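Local coordinates for protein carbonic anhydrase (Geobacillus kaustophilus, PDB 3VNP) that catalyses the reversible hydration of carbon dioxide to hydrogencarbonate, as a homotrimer with magnesium or zinc in its active site, at residues Asn57-Ser62 against Gly77-His82. Residues are numbered along the deposited sequence; the frame is centred on the assembly and turned at random.
With MG (magnesium ion), chain G.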
ATOM      1  N   ASN A  57      12.492  10.232   7.924  1.00 28.00           N
ATOM      2  CA  ASN A  57      12.344   9.486   6.676  1.00 25.89           C
ATOM      3  C   ASN A  57      10.992   8.799   6.657  1.00 24.36           C
ATOM      4  O   ASN A  57      10.634   8.073   7.581  1.00 23.89           O
ATOM      5  CB  ASN A  57      13.464   8.457   6.456  1.00 25.26           C
ATOM      6  CG  ASN A  57      13.417   7.303   7.433  1.00 29.56           C
ATOM      7  OD1 ASN A  57      14.101   7.314   8.462  1.00 33.09           O
ATOM      8  ND2 ASN A  57      12.608   6.293   7.119  1.00 28.54           N
ATOM      9  N   ILE A  58      10.227   9.082   5.610  1.00 23.88           N
ATOM     10  CA  ILE A  58       8.909   8.499   5.417  1.00 25.46           C
ATOM     11  C   ILE A  58       9.049   7.620   4.178  1.00 26.15           C
ATOM     12  O   ILE A  58       9.017   8.102   3.044  1.00 27.87           O
ATOM     13  CB  ILE A  58       7.861   9.604   5.215  1.00 25.82           C
ATOM     14  CG1 ILE A  58       7.729  10.401   6.517  1.00 25.97           C
ATOM     15  CG2 ILE A  58       6.517   9.005   4.815  1.00 25.85           C
ATOM     16  CD1 ILE A  58       6.787  11.568   6.431  1.00 28.77           C
ATOM     17  N   GLN A  59       9.220   6.325   4.412  1.00 25.72           N
ATOM     18  CA  GLN A  59       9.436   5.369   3.337  1.00 25.88           C
ATOM     19  C   GLN A  59       8.303   5.121   2.343  1.00 25.05           C
ATOM     20  O   GLN A  59       7.154   5.508   2.558  1.00 23.58           O
ATOM     21  CB  GLN A  59       9.953   4.055   3.935  1.00 26.66           C
ATOM     22  CG  GLN A  59      11.398   4.181   4.427  1.00 27.80           C
ATOM     23  CD  GLN A  59      11.859   3.002   5.256  1.00 29.85           C
ATOM     24  OE1 GLN A  59      11.710   1.847   4.855  1.00 32.55           O
ATOM     25  NE2 GLN A  59      12.431   3.289   6.424  1.00 28.61           N
ATOM     26  N   ASP A  60       8.691   4.483   1.241  1.00 24.97           N
ATOM     27  CA  ASP A  60       7.857   4.142   0.090  1.00 26.26           C
ATOM     28  C   ASP A  60       6.404   3.755   0.304  1.00 26.92           C
ATOM     29  O   ASP A  60       6.080   2.960   1.183  1.00 27.52           O
ATOM     30  CB  ASP A  60       8.553   3.032  -0.689  1.00 27.04           C
ATOM     31  CG  ASP A  60      10.051   3.267  -0.804  1.00 29.81           C
ATOM     32  OD1 ASP A  60      10.494   3.996  -1.727  1.00 30.81           O
ATOM     33  OD2 ASP A  60      10.786   2.734   0.051  1.00 29.00           O
ATOM     34  N   ASN A  61       5.536   4.327  -0.525  1.00 27.77           N
ATOM     35  CA  ASN A  61       4.107   4.037  -0.492  1.00 29.38           C
ATOM     36  C   ASN A  61       3.354   4.318   0.796  1.00 27.58           C
ATOM     37  O   ASN A  61       2.402   3.607   1.113  1.00 28.30           O
ATOM     38  CB  ASN A  61       3.874   2.577  -0.865  1.00 34.32           C
ATOM     39  CG  ASN A  61       4.099   2.317  -2.322  1.00 39.75           C
ATOM     40  OD1 ASN A  61       3.323   2.765  -3.169  1.00 46.13           O
ATOM     41  ND2 ASN A  61       5.169   1.591  -2.636  1.00 43.12           N
ATOM     42  N   SER A  62       3.755   5.335   1.547  1.00 25.17           N
ATOM     43  CA  SER A  62       3.031   5.631   2.775  1.00 24.09           C
ATOM     44  C   SER A  62       1.906   6.629   2.526  1.00 23.15           C
ATOM     45  O   SER A  62       1.884   7.335   1.510  1.00 22.19           O
ATOM     46  CB  SER A  62       3.977   6.177   3.836  1.00 23.35           C
ATOM     47  OG  SER A  62       4.941   5.202   4.169  1.00 29.62           O
ATOM     48  N   GLY A  77      14.044  13.114  13.546  1.00 31.63           N
ATOM     49  CA  GLY A  77      14.630  11.784  13.566  1.00 31.44           C
ATOM     50  C   GLY A  77      13.736  10.561  13.446  1.00 30.99           C
ATOM     51  O   GLY A  77      14.220   9.435  13.565  1.00 31.03           O
ATOM     52  N   VAL A  78      12.444  10.761  13.206  1.00 30.46           N
ATOM     53  CA  VAL A  78      11.517   9.639  13.088  1.00 29.73           C
ATOM     54  C   VAL A  78      11.720   8.816  11.818  1.00 29.80           C
ATOM     55  O   VAL A  78      12.015   9.351  10.747  1.00 28.83           O
ATOM     56  CB  VAL A  78      10.048  10.123  13.136  1.00 29.98           C
ATOM     57  CG1 VAL A  78       9.106   9.006  12.690  1.00 29.14           C
ATOM     58  CG2 VAL A  78       9.701  10.560  14.544  1.00 30.14           C
ATOM     59  N   THR A  79      11.566   7.505  11.961  1.00 28.12           N
ATOM     60  CA  THR A  79      11.697   6.583  10.847  1.00 27.51           C
ATOM     61  C   THR A  79      10.327   5.964  10.598  1.00 27.10           C
ATOM     62  O   THR A  79       9.765   5.320  11.475  1.00 27.35           O
ATOM     63  CB  THR A  79      12.697   5.452  11.164  1.00 28.13           C
ATOM     64  OG1 THR A  79      14.034   5.922  10.972  1.00 29.39           O
ATOM     65  CG2 THR A  79      12.460   4.262  10.261  1.00 28.73           C
ATOM     66  N   VAL A  80       9.783   6.182   9.409  1.00 26.86           N
ATOM     67  CA  VAL A  80       8.489   5.613   9.054  1.00 26.74           C
ATOM     68  C   VAL A  80       8.740   4.573   7.964  1.00 25.65           C
ATOM     69  O   VAL A  80       9.132   4.901   6.840  1.00 23.12           O
ATOM     70  CB  VAL A  80       7.503   6.697   8.533  1.00 29.00           C
ATOM     71  CG1 VAL A  80       6.180   6.050   8.139  1.00 30.12           C
ATOM     72  CG2 VAL A  80       7.252   7.743   9.618  1.00 29.29           C
ATOM     73  N   GLY A  81       8.525   3.312   8.319  1.00 25.39           N
ATOM     74  CA  GLY A  81       8.746   2.218   7.392  1.00 25.13           C
ATOM     75  C   GLY A  81       7.860   2.214   6.159  1.00 25.21           C
ATOM     76  O   GLY A  81       6.897   2.974   6.050  1.00 24.79           O
ATOM     77  N   HIS A  82       8.198   1.331   5.230  1.00 25.30           N
ATOM     78  CA  HIS A  82       7.477   1.195   3.979  1.00 25.14           C
ATOM     79  C   HIS A  82       5.977   1.034   4.144  1.00 24.12           C
ATOM     80  O   HIS A  82       5.510   0.400   5.084  1.00 24.10           O
ATOM     81  CB  HIS A  82       7.988  -0.023   3.212  1.00 25.97           C
ATOM     82  CG  HIS A  82       9.456  -0.003   2.937  1.00 26.50           C
ATOM     83  ND1 HIS A  82      10.034   0.881   2.052  1.00 27.65           N
ATOM     84  CD2 HIS A  82      10.459  -0.782   3.404  1.00 26.18           C
ATOM     85  CE1 HIS A  82      11.331   0.643   1.983  1.00 27.56           C
ATOM     86  NE2 HIS A  82      11.615  -0.362   2.794  1.00 27.45           N
TER
HETATM   87 MG    MG G 202      13.410  -1.285   4.291  1.00 19.94          MG
HETATM   88  O   HOH W   1      14.835   0.177   5.724  1.00 53.96           O
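Gln-59 N gives its hydrogen to Val-80 O at 2.8 Å. Asn-57 N gives to Val-78 O at 3.0 Å, and Val-80 N gives to Asn-57 O at 2.8 Å. They pair strands 57-58 and 79-80 in parallel. Ile-58 and Val-80 lie alongside each other on one face, with Ile-58 CG1 4.1 Å from Val-80 CG2. On the other face Asn-57 packs beside Thr-79, and Tyr-159 and Ile-155 of helix 146-170 cover this side. The strands belong to successive coils of the left-handed parallel beta-helix of gamma-class carbonic anhydrases. Beyond Val-80 the segment leads to the metal. His-82 NE2 binds the magnesium ion at 2.5 Å; water 1 and His-65 and His-87 of a neighbouring subunit complete the ligands, placing the site at a subunit interface. The CG of Gln-59 sits beside its own backbone N (chi1 -72°), and the chain runs on extended. This lifts Gln-59 OE1 over the centre of the His-82 ring, 3.0 Å above its plane, with amide and ring 80° apart. An alanine in place of Gln-59 would probably leave a gap over that ring face, with no amide oxygen above it. The carboxylate of Asp-60 lies at the ring edge, 19° from coplanar. Its weak bond from His-82 ND1 is uncertain in detail; its stronger partner is Arg-44 of the neighbouring subunit, a salt bridge. Ser-62 OG bonds to Gln-59 O at 2.8 Å and also pairs with Val-84 N, tying the turn after Gln-59 to the next coil.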